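PDB 4LRV: DNA sulfur modification protein DndE from Escherichia coli, which probably binds DNA and takes part in phosphorothioation, in which sulfur replaces a non-bridging oxygen of the DNA backbone. Local coordinates for residues Met7-Gln12 with Ala96-Gly101; Leu34-Ser39 with Glu75-Met80; Tyr46-Asp51 with Pro83-Lys88; Lys53-Thr58 with Ala89-Trp94. All coordinates share one frame; numbering follows the deposited sequence.

Interaction 1 (Met7-Gln12 with Ala96-Gly101); sequences MALSRQ and AHVEDG
Leu9 lays its two methyls against the isopropyl group of Val98, its side chain crossing that of the valine at about a right angle. Leu9 CD1 lies 4.0 Å from Val98 CG1, and Leu9 CD2 lies 4.1 Å from Val98 CB, so the leucine straddles one branch of the valine and the carbon that bears it. The torsions make this possible: Leu9 CG swings beside its backbone N (chi1 -70°), while Val98 CG1 stands opposite its own backbone N. The greasy patch continues inward, with Leu9 also on Trp94, Ala95 and Leu17, and Val98 on Ala32 and Phe36. Leu9 sits in the link between strand 6-7 and helix 11-23, just ahead of Ser10, whose hydroxyl caps that helix as its N-cap. Strand 6-7, helix 11-23 and helix 28-40 come in the order of a ribbon-helix-helix unit, consistent with the Met repressor clan of this family, and helix 87-103 packs against it. Nearer the surface, Gln12 and Glu99 reach toward each other with extended chains, their amide and carboxylate planes 51° apart. As modelled, Gln12 OE1 and Glu99 OE2 are 2.8 Å apart; both are acceptors, so this closeness is not a hydrogen bond. Lys53 supplies positive charge here, its NZ hydrogen-bonded to Gln12 OE1 and forming a long, weak ion pair with Glu99 OE2. An alanine in place of Glu99 would remove that carboxylate and would probably leave the Lys53 ammonium without this weak ion-pair partner.

Interaction 2 (Leu34-Ser39 with Glu75-Met80); sequences LAFFRS and ELVLKM
With CG anti to its backbone N (chi1 -176°), Phe36 sends its ring straight out toward Val77 and Leu78, whereas Phe37, its CG turned beside the backbone N (chi1 -71°), brings its ring round to reach Val77 alone. Phe36 CZ comes 3.8 Å from Leu78 CG, the two side chains meeting at a slant, and Phe36 CE2 lies 4.2 Å from Val77 CG1. The other branch of the valine serves the second ring: Val77 CG2 approaches the edge of Phe37, near the ring plane, at 4.2 Å from Phe37 CE1. Val77 is thus shared, one methyl for each phenylalanine. The two rings brace each other as well, because the edge of Phe36 leans on a face of Phe37, with Phe36 CD2 3.8 Å above that plane and displaced toward its rim. Trp94 and His97 of helix 87-103 meet Phe36 too, and Leu78 rests on Trp94. Phe37 packs on Gln72, and Val77 on Ala73, of a third subunit. The local axes run 12.0 Å apart at 37°, a wide spacing bridged by large side chains: the buried apolar packing between helices 28-40 and 71-81, continuous with a subunit interface.

Interaction 3 (Tyr46-Asp51 with Pro83-Lys88); sequences YSPERD and PQLEQK
Leu85 pushes one methyl against the ring of Tyr46 and the other against the ring of Pro48. Its CG is swung beside the backbone N (chi1 -61°), and from there the isopropyl fork divides: Leu85 CD1 is 4.0 Å from Tyr46 CD1 and approaches the aromatic ring obliquely, while Leu85 CD2 lies 4.3 Å from Pro48 CG. The tyrosine differs, with CG anti to the backbone N (chi1 175°), which carries the ring away from the chain and over helix 87-103, where it also rests on Lys92, Ala93 and Ala96. Its hydroxyl then gives its proton to the carboxylate of Asp51: Tyr46 OH to Asp51 OD2 is 2.7 Å, received on the anti side and 22° out of the carboxylate plane. The acceptor oxygen lies at the edge of the ring, in the ring plane, so the bond helps fix the direction of the ring. A leucine replacing Tyr46 has no hydroxyl and would probably leave Asp51 OD2 without this donor and open a gap beside Leu85. Between the two bonded residues the chain makes a type I turn from Ser47 to Arg50, with Arg50 N 3.3 Å from Ser47 O. Within the turn, Glu49 pairs with Arg50, though the modelled distance is too short to be trusted. Across the contact, Leu85 directly precedes Glu86, the N-cap residue of helix 87-103. The whole is a loop-on-loop hydrophobic patch at the start of that helix, where the loop between helix 28-40 and strand 61-62 packs against the segment leading into the helix.

Interaction 4 (Lys53-Thr58 with Ala89-Trp94); sequences KKLDGT and ALIKAW
Leu55 and Ile91 meet at a slant, each offering one methyl: Leu55 CD1 lies 4.0 Å from Ile91 CG2. Neither side chain lies flat along the other, so the touch is narrow. Leu55 has its CG beside the backbone N and the rest fully extended (chi2 -180°), which carries CD1 toward the helix, to 4.4 Å from Lys92 CA. On the helix, Ile91 CG2 stands anti to its own backbone N, while CG1 lies beside the backbone N, anti to the carbonyl carbon, and the residue also packs on Met7 of strand 6-7. Lys92 runs past Leu55 with its chain outstretched, and its CG stays 4.6 Å from Leu55 CD1; its further length passes beside Tyr46 and Asp51. Lys54 and Lys92 end with their NZ atoms 5.9 Å apart, like charges that probably disfavour a closer approach on this exposed side. Lys53 behaves differently, leading its ammonium away from the helix to bond with Ser10 and Gln12. Asp56 likewise turns to the backbone N of Arg11, at the start of helix 11-23. The backbone helps to present the leucine: it is the centre of an inverse gamma turn, closed weakly by Asp56 N to Lys54 O at 3.0 Å. The arrangement is a surface loop resting on helix 87-103 by one leucine side chain, while the side chains of Lys53 and Asp56 and the backbone bond from Gly57 to Leu9 tie it to the beginning of helix 11-23.

In the fold
Helix 87-103 is the common floor: interactions 3, 4 and 1 meet it, or the loop leading into it, in that order from its start toward its end. Interaction 4 lies about 6 Å centre to centre from interaction 1, and interaction 2 sits about 12 Å from interaction 1 and 14 Å from interaction 4, on the opposite side of the chain's centre from the latter. Along the chain, interaction 1 encloses the other three, whose segments alternate, so helix 87-103 and the loop before it close against the N-terminal segment 7-12 and the loop 46-58. Trp94 and Phe36 join interactions 4 and 2. Different copies in the eight-chain assembly touch interactions 1 and 4 and interaction 2.

Interaction 1 (Met7-Gln12 with Ala96-Gly101)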
loop_
_atom_site.group_PDB
_atom_site.type_symbol
_atom_site.label_atom_id
_atom_site.label_comp_id
_atom_site.label_asym_id
_atom_site.label_seq_id
_atom_site.Cartn_x
_atom_site.Cartn_y
_atom_site.Cartn_z
HETATM N N MSE A 7 9.499 22.392 -4.325
HETATM C CA MSE A 7 10.732 22.700 -3.612
HETATM C C MSE A 7 11.752 21.601 -3.750
HETATM O O MSE A 7 11.424 20.494 -4.179
HETATM C CB MSE A 7 10.457 22.941 -2.125
HETATM C CG MSE A 7 9.784 21.802 -1.427
HETATM SE SE MSE A 7 7.947 22.227 -0.919
HETATM C CE MSE A 7 7.105 21.924 -2.602
ATOM N N ALA A 8 12.985 21.923 -3.371
ATOM C CA ALA A 8 14.091 20.977 -3.376
ATOM C C ALA A 8 14.719 20.860 -1.982
ATOM O O ALA A 8 14.628 21.783 -1.177
ATOM C CB ALA A 8 15.142 21.400 -4.400
ATOM N N LEU A 9 15.336 19.713 -1.705
ATOM C CA LEU A 9 16.160 19.541 -0.514
ATOM C C LEU A 9 17.625 19.839 -0.847
ATOM O O LEU A 9 17.949 20.218 -1.966
ATOM C CB LEU A 9 16.010 18.117 0.030
ATOM C CG LEU A 9 14.636 17.866 0.646
ATOM C CD1 LEU A 9 14.447 16.416 1.019
ATOM C CD2 LEU A 9 14.435 18.752 1.863
ATOM N N SER A 10 18.515 19.681 0.122
ATOM C CA SER A 10 19.933 19.839 -0.181
ATOM C C SER A 10 20.467 18.540 -0.750
ATOM O O SER A 10 19.812 17.488 -0.663
ATOM C CB SER A 10 20.731 20.274 1.046
ATOM O OG SER A 10 20.668 19.312 2.079
ATOM N N ARG A 11 21.646 18.620 -1.353
ATOM C CA ARG A 11 22.312 17.447 -1.871
ATOM C C ARG A 11 22.629 16.511 -0.707
ATOM O O ARG A 11 22.302 15.315 -0.753
ATOM C CB ARG A 11 23.580 17.851 -2.631
ATOM C CG ARG A 11 24.436 16.690 -3.106
ATOM C CD ARG A 11 23.805 15.958 -4.273
ATOM N NE ARG A 11 24.679 14.891 -4.739
ATOM C CZ ARG A 11 24.419 13.590 -4.641
ATOM N NH1 ARG A 11 23.273 13.163 -4.106
ATOM N NH2 ARG A 11 25.311 12.706 -5.098
ATOM N N GLN A 12 23.224 17.071 0.345
ATOM C CA GLN A 12 23.559 16.314 1.546
ATOM C C GLN A 12 22.361 15.467 1.984
ATOM O O GLN A 12 22.494 14.250 2.172
ATOM C CB GLN A 12 24.006 17.262 2.667
ATOM C CG GLN A 12 24.369 16.576 3.984
ATOM C CD GLN A 12 24.819 17.563 5.067
ATOM O OE1 GLN A 12 23.999 18.141 5.781
ATOM N NE2 GLN A 12 26.134 17.749 5.193
ATOM N N ALA A 96 15.675 22.167 6.578
ATOM C CA ALA A 96 16.521 21.991 7.744
ATOM C C ALA A 96 15.970 20.883 8.648
ATOM O O ALA A 96 16.735 20.051 9.147
ATOM C CB ALA A 96 16.664 23.300 8.508
ATOM N N HIS A 97 14.648 20.875 8.844
ATOM C CA HIS A 97 13.987 19.837 9.609
ATOM C C HIS A 97 14.088 18.450 8.979
ATOM O O HIS A 97 14.230 17.463 9.688
ATOM C CB HIS A 97 12.520 20.190 9.872
ATOM C CG HIS A 97 12.308 20.955 11.138
ATOM N ND1 HIS A 97 11.807 22.241 11.161
ATOM C CD2 HIS A 97 12.565 20.625 12.425
ATOM C CE1 HIS A 97 11.745 22.660 12.411
ATOM N NE2 HIS A 97 12.200 21.700 13.197
ATOM N N VAL A 98 14.016 18.364 7.655
ATOM C CA VAL A 98 14.167 17.059 7.012
ATOM C C VAL A 98 15.586 16.540 7.234
ATOM O O VAL A 98 15.776 15.375 7.602
ATOM C CB VAL A 98 13.763 17.074 5.518
ATOM C CG1 VAL A 98 14.018 15.722 4.892
ATOM C CG2 VAL A 98 12.293 17.408 5.384
ATOM N N GLU A 99 16.566 17.428 7.066
ATOM C CA GLU A 99 17.979 17.099 7.286
ATOM C C GLU A 99 18.234 16.651 8.718
ATOM O O GLU A 99 18.870 15.620 8.946
ATOM C CB GLU A 99 18.871 18.297 6.946
ATOM C CG GLU A 99 20.333 18.170 7.330
ATOM C CD GLU A 99 21.055 19.525 7.348
ATOM O OE1 GLU A 99 20.371 20.581 7.244
ATOM O OE2 GLU A 99 22.309 19.543 7.461
ATOM N N ASP A 100 17.738 17.423 9.680
ATOM C CA ASP A 100 17.934 17.098 11.090
ATOM C C ASP A 100 17.316 15.735 11.419
ATOM O O ASP A 100 17.993 14.851 11.920
ATOM C CB ASP A 100 17.354 18.199 11.974
ATOM C CG ASP A 100 17.444 17.865 13.440
ATOM O OD1 ASP A 100 18.563 17.957 13.995
ATOM O OD2 ASP A 100 16.400 17.504 14.035
ATOM N N GLY A 101 16.028 15.574 11.102
ATOM C CA GLY A 101 15.330 14.289 11.221
ATOM C C GLY A 101 16.068 13.084 10.642
ATOM O O GLY A 101 16.146 12.040 11.287
#

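Interaction 2 (Leu34-Ser39 with Glu75-Met80)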
loop_
_atom_site.group_PDB
_atom_site.type_symbol
_atom_site.label_atom_id
_atom_site.label_comp_id
_atom_site.label_asym_id
_atom_site.label_seq_id
_atom_site.Cartn_x
_atom_site.Cartn_y
_atom_site.Cartn_z
ATOM N N LEU A 34 8.677 11.476 7.396
ATOM C CA LEU A 34 9.107 10.902 8.669
ATOM C C LEU A 34 10.255 11.672 9.330
ATOM O O LEU A 34 10.251 11.883 10.537
ATOM C CB LEU A 34 9.509 9.441 8.478
ATOM C CG LEU A 34 8.469 8.533 7.830
ATOM C CD1 LEU A 34 9.095 7.189 7.521
ATOM C CD2 LEU A 34 7.204 8.386 8.712
ATOM N N ALA A 35 11.237 12.082 8.539
ATOM C CA ALA A 35 12.346 12.873 9.054
ATOM C C ALA A 35 11.838 14.213 9.604
ATOM O O ALA A 35 12.129 14.562 10.743
ATOM C CB ALA A 35 13.371 13.082 7.976
ATOM N N PHE A 36 11.052 14.943 8.810
ATOM C CA PHE A 36 10.448 16.195 9.267
ATOM C C PHE A 36 9.795 16.057 10.644
ATOM O O PHE A 36 10.078 16.847 11.547
ATOM C CB PHE A 36 9.430 16.736 8.249
ATOM C CG PHE A 36 8.846 18.077 8.626
ATOM C CD1 PHE A 36 9.576 19.241 8.451
ATOM C CD2 PHE A 36 7.565 18.170 9.165
ATOM C CE1 PHE A 36 9.049 20.476 8.807
ATOM C CE2 PHE A 36 7.023 19.410 9.525
ATOM C CZ PHE A 36 7.775 20.562 9.344
ATOM N N PHE A 37 8.924 15.061 10.802
ATOM C CA PHE A 37 8.182 14.917 12.062
ATOM C C PHE A 37 9.010 14.404 13.240
ATOM O O PHE A 37 8.697 14.718 14.382
ATOM C CB PHE A 37 6.893 14.110 11.889
ATOM C CG PHE A 37 5.828 14.841 11.126
ATOM C CD1 PHE A 37 5.337 16.056 11.588
ATOM C CD2 PHE A 37 5.332 14.329 9.937
ATOM C CE1 PHE A 37 4.375 16.754 10.882
ATOM C CE2 PHE A 37 4.361 15.012 9.218
ATOM C CZ PHE A 37 3.876 16.232 9.694
ATOM N N ARG A 38 10.066 13.637 12.985
ATOM C CA ARG A 38 10.877 13.195 14.101
ATOM C C ARG A 38 11.776 14.349 14.541
ATOM O O ARG A 38 12.150 14.467 15.700
ATOM C CB ARG A 38 11.639 11.887 13.794
ATOM C CG ARG A 38 13.064 12.026 13.286
ATOM C CD ARG A 38 13.839 10.717 13.473
ATOM N NE ARG A 38 13.231 9.592 12.758
ATOM C CZ ARG A 38 13.611 9.159 11.552
ATOM N NH1 ARG A 38 14.606 9.751 10.896
ATOM N NH2 ARG A 38 12.986 8.125 10.989
ATOM N N SER A 39 12.079 15.229 13.605
ATOM C CA SER A 39 12.841 16.419 13.906
ATOM C C SER A 39 11.998 17.418 14.705
ATOM O O SER A 39 12.412 17.948 15.737
ATOM C CB SER A 39 13.301 17.044 12.607
ATOM O OG SER A 39 14.103 18.158 12.865
ATOM N N GLU A 75 2.117 21.931 6.760
ATOM C CA GLU A 75 1.963 23.381 6.638
ATOM C C GLU A 75 1.474 24.039 7.929
ATOM O O GLU A 75 1.790 25.195 8.182
ATOM C CB GLU A 75 1.066 23.774 5.450
ATOM C CG GLU A 75 1.578 23.285 4.090
ATOM C CD GLU A 75 1.326 24.278 2.954
ATOM O OE1 GLU A 75 0.315 24.131 2.227
ATOM O OE2 GLU A 75 2.146 25.212 2.785
ATOM N N LEU A 76 0.725 23.306 8.753
ATOM C CA LEU A 76 0.202 23.869 10.005
ATOM C C LEU A 76 1.291 23.893 11.070
ATOM O O LEU A 76 1.423 24.851 11.829
ATOM C CB LEU A 76 -1.030 23.098 10.493
ATOM C CG LEU A 76 -1.972 23.684 11.566
ATOM C CD1 LEU A 76 -1.711 23.113 12.924
ATOM C CD2 LEU A 76 -1.998 25.205 11.614
ATOM N N VAL A 77 2.088 22.837 11.109
ATOM C CA VAL A 77 3.243 22.809 11.989
ATOM C C VAL A 77 4.220 23.946 11.648
ATOM O O VAL A 77 4.644 24.695 12.528
ATOM C CB VAL A 77 3.948 21.454 11.935
ATOM C CG1 VAL A 77 5.258 21.513 12.705
ATOM C CG2 VAL A 77 3.042 20.380 12.501
ATOM N N LEU A 78 4.549 24.081 10.368
ATOM C CA LEU A 78 5.457 25.138 9.923
ATOM C C LEU A 78 4.931 26.539 10.251
ATOM O O LEU A 78 5.697 27.442 10.601
ATOM C CB LEU A 78 5.750 25.011 8.422
ATOM C CG LEU A 78 6.828 23.994 8.071
ATOM C CD1 LEU A 78 6.841 23.739 6.570
ATOM C CD2 LEU A 78 8.208 24.455 8.566
ATOM N N LYS A 79 3.625 26.723 10.133
ATOM C CA LYS A 79 3.052 28.026 10.393
ATOM C C LYS A 79 3.190 28.354 11.880
ATOM O O LYS A 79 3.567 29.470 12.239
ATOM C CB LYS A 79 1.595 28.057 9.942
ATOM C CG LYS A 79 0.909 29.392 10.094
ATOM C CD LYS A 79 -0.564 29.245 9.776
ATOM C CE LYS A 79 -1.158 30.541 9.252
ATOM N NZ LYS A 79 -0.481 30.978 7.986
HETATM N N MSE A 80 2.916 27.374 12.737
HETATM C CA MSE A 80 2.984 27.579 14.186
HETATM C C MSE A 80 4.415 27.709 14.716
HETATM O O MSE A 80 4.664 28.486 15.638
HETATM C CB MSE A 80 2.246 26.468 14.937
HETATM C CG MSE A 80 0.767 26.432 14.659
HETATM SE SE MSE A 80 -0.208 25.160 15.781
HETATM C CE MSE A 80 0.229 25.902 17.528
#

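Interaction 3 (Tyr46-Asp51 with Pro83-Lys88)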
loop_
_atom_site.group_PDB
_atom_site.type_symbol
_atom_site.label_atom_id
_atom_site.label_comp_id
_atom_site.label_asym_id
_atom_site.label_seq_id
_atom_site.Cartn_x
_atom_site.Cartn_y
_atom_site.Cartn_z
ATOM N N TYR A 46 14.856 25.540 13.357
ATOM C CA TYR A 46 15.469 26.410 12.382
ATOM C C TYR A 46 15.518 27.850 12.902
ATOM O O TYR A 46 14.631 28.294 13.626
ATOM C CB TYR A 46 14.709 26.349 11.056
ATOM C CG TYR A 46 15.227 27.322 10.022
ATOM C CD1 TYR A 46 14.690 28.602 9.916
ATOM C CD2 TYR A 46 16.266 26.969 9.167
ATOM C CE1 TYR A 46 15.162 29.500 8.976
ATOM C CE2 TYR A 46 16.752 27.867 8.220
ATOM C CZ TYR A 46 16.191 29.127 8.126
ATOM O OH TYR A 46 16.658 30.030 7.195
ATOM N N SER A 47 16.558 28.574 12.509
ATOM C CA SER A 47 16.632 29.998 12.762
ATOM C C SER A 47 17.409 30.642 11.607
ATOM O O SER A 47 18.480 30.167 11.247
ATOM C CB SER A 47 17.293 30.269 14.114
ATOM O OG SER A 47 17.034 31.589 14.538
ATOM N N PRO A 48 16.875 31.736 11.035
ATOM C CA PRO A 48 17.410 32.233 9.766
ATOM C C PRO A 48 18.799 32.842 9.884
ATOM O O PRO A 48 19.562 32.832 8.917
ATOM C CB PRO A 48 16.385 33.292 9.338
ATOM C CG PRO A 48 15.807 33.791 10.624
ATOM C CD PRO A 48 15.849 32.636 11.600
ATOM N N GLU A 49 19.141 33.347 11.063
ATOM C CA GLU A 49 20.433 34.016 11.238
ATOM C C GLU A 49 21.601 33.032 11.436
ATOM O O GLU A 49 22.719 33.441 11.705
ATOM C CB GLU A 49 20.358 35.059 12.371
ATOM C CG GLU A 49 20.614 34.523 13.796
ATOM C CD GLU A 49 19.733 33.341 14.170
ATOM O OE1 GLU A 49 18.513 33.425 13.952
ATOM O OE2 GLU A 49 20.263 32.329 14.679
ATOM N N ARG A 50 21.325 31.739 11.296
ATOM C CA ARG A 50 22.331 30.682 11.407
ATOM C C ARG A 50 22.097 29.712 10.259
ATOM O O ARG A 50 21.771 28.548 10.487
ATOM C CB ARG A 50 22.148 29.910 12.720
ATOM C CG ARG A 50 22.740 30.547 13.973
ATOM C CD ARG A 50 22.270 29.790 15.219
ATOM N NE ARG A 50 20.931 30.225 15.634
ATOM C CZ ARG A 50 20.199 29.674 16.604
ATOM N NH1 ARG A 50 20.632 28.626 17.300
ATOM N NH2 ARG A 50 19.015 30.181 16.881
ATOM N N ASP A 51 22.235 30.181 9.026
ATOM C CA ASP A 51 21.854 29.358 7.887
ATOM C C ASP A 51 22.722 29.556 6.645
ATOM O O ASP A 51 22.443 30.406 5.789
ATOM C CB ASP A 51 20.372 29.562 7.554
ATOM C CG ASP A 51 19.839 28.520 6.581
ATOM O OD1 ASP A 51 20.545 27.528 6.304
ATOM O OD2 ASP A 51 18.705 28.695 6.092
ATOM N N PRO A 83 6.023 31.550 12.565
ATOM C CA PRO A 83 4.983 32.531 12.205
ATOM C C PRO A 83 5.502 33.739 11.427
ATOM O O PRO A 83 4.788 34.280 10.556
ATOM C CB PRO A 83 4.408 32.969 13.566
ATOM C CG PRO A 83 5.441 32.593 14.590
ATOM C CD PRO A 83 6.159 31.384 14.027
ATOM N N GLN A 84 6.736 34.142 11.720
ATOM C CA GLN A 84 7.312 35.353 11.128
ATOM C C GLN A 84 8.090 35.132 9.829
ATOM O O GLN A 84 8.518 36.098 9.203
ATOM C CB GLN A 84 8.191 36.105 12.152
ATOM C CG GLN A 84 7.421 36.771 13.291
ATOM C CD GLN A 84 6.401 37.797 12.804
ATOM O OE1 GLN A 84 5.206 37.661 13.051
ATOM N NE2 GLN A 84 6.875 38.829 12.115
ATOM N N LEU A 85 8.266 33.881 9.417
ATOM C CA LEU A 85 9.093 33.588 8.240
ATOM C C LEU A 85 8.328 33.769 6.927
ATOM O O LEU A 85 7.125 33.500 6.854
ATOM C CB LEU A 85 9.693 32.179 8.327
ATOM C CG LEU A 85 10.631 31.870 9.502
ATOM C CD1 LEU A 85 11.232 30.463 9.396
ATOM C CD2 LEU A 85 11.730 32.892 9.563
ATOM N N GLU A 86 9.035 34.240 5.902
ATOM C CA GLU A 86 8.482 34.348 4.556
ATOM C C GLU A 86 8.717 33.041 3.805
ATOM O O GLU A 86 9.489 32.198 4.249
ATOM C CB GLU A 86 9.132 35.495 3.791
ATOM C CG GLU A 86 9.325 36.791 4.579
ATOM C CD GLU A 86 8.126 37.717 4.498
ATOM O OE1 GLU A 86 8.339 38.922 4.245
ATOM O OE2 GLU A 86 6.975 37.247 4.684
ATOM N N GLN A 87 8.059 32.886 2.662
ATOM C CA GLN A 87 8.153 31.657 1.871
ATOM C C GLN A 87 9.597 31.143 1.712
ATOM O O GLN A 87 9.902 30.007 2.096
ATOM C CB GLN A 87 7.484 31.848 0.507
ATOM C CG GLN A 87 7.185 30.548 -0.216
ATOM C CD GLN A 87 6.356 30.754 -1.477
ATOM O OE1 GLN A 87 6.821 31.357 -2.447
ATOM N NE2 GLN A 87 5.127 30.251 -1.468
ATOM N N LYS A 88 10.475 31.981 1.164
ATOM C CA LYS A 88 11.897 31.653 1.028
ATOM C C LYS A 88 12.476 31.003 2.299
ATOM O O LYS A 88 13.173 29.998 2.224
ATOM C CB LYS A 88 12.697 32.911 0.649
ATOM C CG LYS A 88 14.163 32.667 0.309
ATOM C CD LYS A 88 14.333 32.163 -1.133
ATOM C CE LYS A 88 14.809 33.262 -2.094
ATOM N NZ LYS A 88 16.310 33.294 -2.208
#

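Interaction 4 (Lys53-Thr58 with Ala89-Trp94)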
loop_
_atom_site.group_PDB
_atom_site.type_symbol
_atom_site.label_atom_id
_atom_site.label_comp_id
_atom_site.label_asym_id
_atom_site.label_seq_id
_atom_site.Cartn_x
_atom_site.Cartn_y
_atom_site.Cartn_z
ATOM N N LYS A 53 23.155 27.081 4.292
ATOM C CA LYS A 53 22.853 25.781 3.699
ATOM C C LYS A 53 22.187 25.902 2.331
ATOM O O LYS A 53 21.030 26.300 2.225
ATOM C CB LYS A 53 21.990 24.940 4.648
ATOM C CG LYS A 53 21.955 23.459 4.299
ATOM C CD LYS A 53 23.365 22.862 4.191
ATOM C CE LYS A 53 23.374 21.549 3.390
ATOM N NZ LYS A 53 22.541 20.463 4.036
ATOM N N LYS A 54 22.917 25.555 1.279
ATOM C CA LYS A 54 22.376 25.681 -0.072
ATOM C C LYS A 54 21.499 24.478 -0.438
ATOM O O LYS A 54 21.915 23.335 -0.257
ATOM C CB LYS A 54 23.505 25.895 -1.087
ATOM C CG LYS A 54 23.817 27.383 -1.375
ATOM C CD LYS A 54 24.269 28.167 -0.124
ATOM C CE LYS A 54 23.885 29.647 -0.215
ATOM N NZ LYS A 54 23.744 30.288 1.134
ATOM N N LEU A 55 20.285 24.738 -0.931
ATOM C CA LEU A 55 19.374 23.657 -1.299
ATOM C C LEU A 55 19.633 23.191 -2.730
ATOM O O LEU A 55 18.887 23.514 -3.661
ATOM C CB LEU A 55 17.901 24.027 -1.053
ATOM C CG LEU A 55 17.527 24.358 0.404
ATOM C CD1 LEU A 55 16.052 24.706 0.569
ATOM C CD2 LEU A 55 17.887 23.218 1.325
ATOM N N ASP A 56 20.702 22.406 -2.871
ATOM C CA ASP A 56 21.242 22.008 -4.173
ATOM C C ASP A 56 20.930 20.552 -4.521
ATOM O O ASP A 56 21.708 19.868 -5.190
ATOM C CB ASP A 56 22.758 22.270 -4.233
ATOM C CG ASP A 56 23.533 21.598 -3.086
ATOM O OD1 ASP A 56 22.907 21.114 -2.103
ATOM O OD2 ASP A 56 24.790 21.564 -3.177
ATOM N N GLY A 57 19.776 20.084 -4.066
ATOM C CA GLY A 57 19.300 18.763 -4.442
ATOM C C GLY A 57 19.051 18.681 -5.932
ATOM O O GLY A 57 18.854 19.688 -6.607
ATOM N N THR A 58 19.072 17.459 -6.431
ATOM C CA THR A 58 18.879 17.167 -7.835
ATOM C C THR A 58 17.480 17.537 -8.335
ATOM O O THR A 58 17.330 18.035 -9.448
ATOM C CB THR A 58 19.119 15.670 -8.065
ATOM O OG1 THR A 58 20.387 15.318 -7.506
ATOM C CG2 THR A 58 19.101 15.325 -9.540
ATOM N N ALA A 89 12.164 31.570 3.461
ATOM C CA ALA A 89 12.690 31.061 4.728
ATOM C C ALA A 89 11.970 29.797 5.220
ATOM O O ALA A 89 12.589 28.950 5.871
ATOM C CB ALA A 89 12.680 32.152 5.799
ATOM N N LEU A 90 10.678 29.678 4.908
ATOM C CA LEU A 90 9.891 28.493 5.241
ATOM C C LEU A 90 10.399 27.228 4.536
ATOM O O LEU A 90 10.393 26.135 5.112
ATOM C CB LEU A 90 8.409 28.717 4.911
ATOM C CG LEU A 90 7.549 29.441 5.948
ATOM C CD1 LEU A 90 6.137 29.514 5.441
ATOM C CD2 LEU A 90 7.575 28.760 7.321
ATOM N N ILE A 91 10.831 27.384 3.292
ATOM C CA ILE A 91 11.453 26.282 2.568
ATOM C C ILE A 91 12.727 25.825 3.273
ATOM O O ILE A 91 12.915 24.624 3.507
ATOM C CB ILE A 91 11.774 26.639 1.098
ATOM C CG1 ILE A 91 10.586 27.358 0.450
ATOM C CG2 ILE A 91 12.137 25.361 0.315
ATOM C CD1 ILE A 91 10.950 28.126 -0.810
ATOM N N LYS A 92 13.592 26.777 3.613
ATOM C CA LYS A 92 14.815 26.473 4.364
ATOM C C LYS A 92 14.475 25.766 5.683
ATOM O O LYS A 92 15.122 24.789 6.043
ATOM C CB LYS A 92 15.616 27.745 4.636
ATOM C CG LYS A 92 16.293 28.348 3.409
ATOM C CD LYS A 92 16.805 29.755 3.684
ATOM C CE LYS A 92 17.837 30.176 2.632
ATOM N NZ LYS A 92 18.171 31.633 2.707
ATOM N N ALA A 93 13.443 26.247 6.378
ATOM C CA ALA A 93 13.020 25.651 7.643
ATOM C C ALA A 93 12.532 24.212 7.471
ATOM O O ALA A 93 12.956 23.334 8.223
ATOM C CB ALA A 93 11.961 26.499 8.304
ATOM N N TRP A 94 11.661 23.975 6.483
ATOM C CA TRP A 94 11.198 22.610 6.152
ATOM C C TRP A 94 12.384 21.704 5.809
ATOM O O TRP A 94 12.482 20.596 6.318
ATOM C CB TRP A 94 10.149 22.598 5.008
ATOM C CG TRP A 94 9.910 21.196 4.431
ATOM C CD1 TRP A 94 9.223 20.185 5.019
ATOM C CD2 TRP A 94 10.401 20.669 3.180
ATOM N NE1 TRP A 94 9.245 19.063 4.219
ATOM C CE2 TRP A 94 9.961 19.334 3.087
ATOM C CE3 TRP A 94 11.165 21.202 2.131
ATOM C CZ2 TRP A 94 10.257 18.517 1.991
ATOM C CZ3 TRP A 94 11.466 20.393 1.050
ATOM C CH2 TRP A 94 11.008 19.060 0.983
#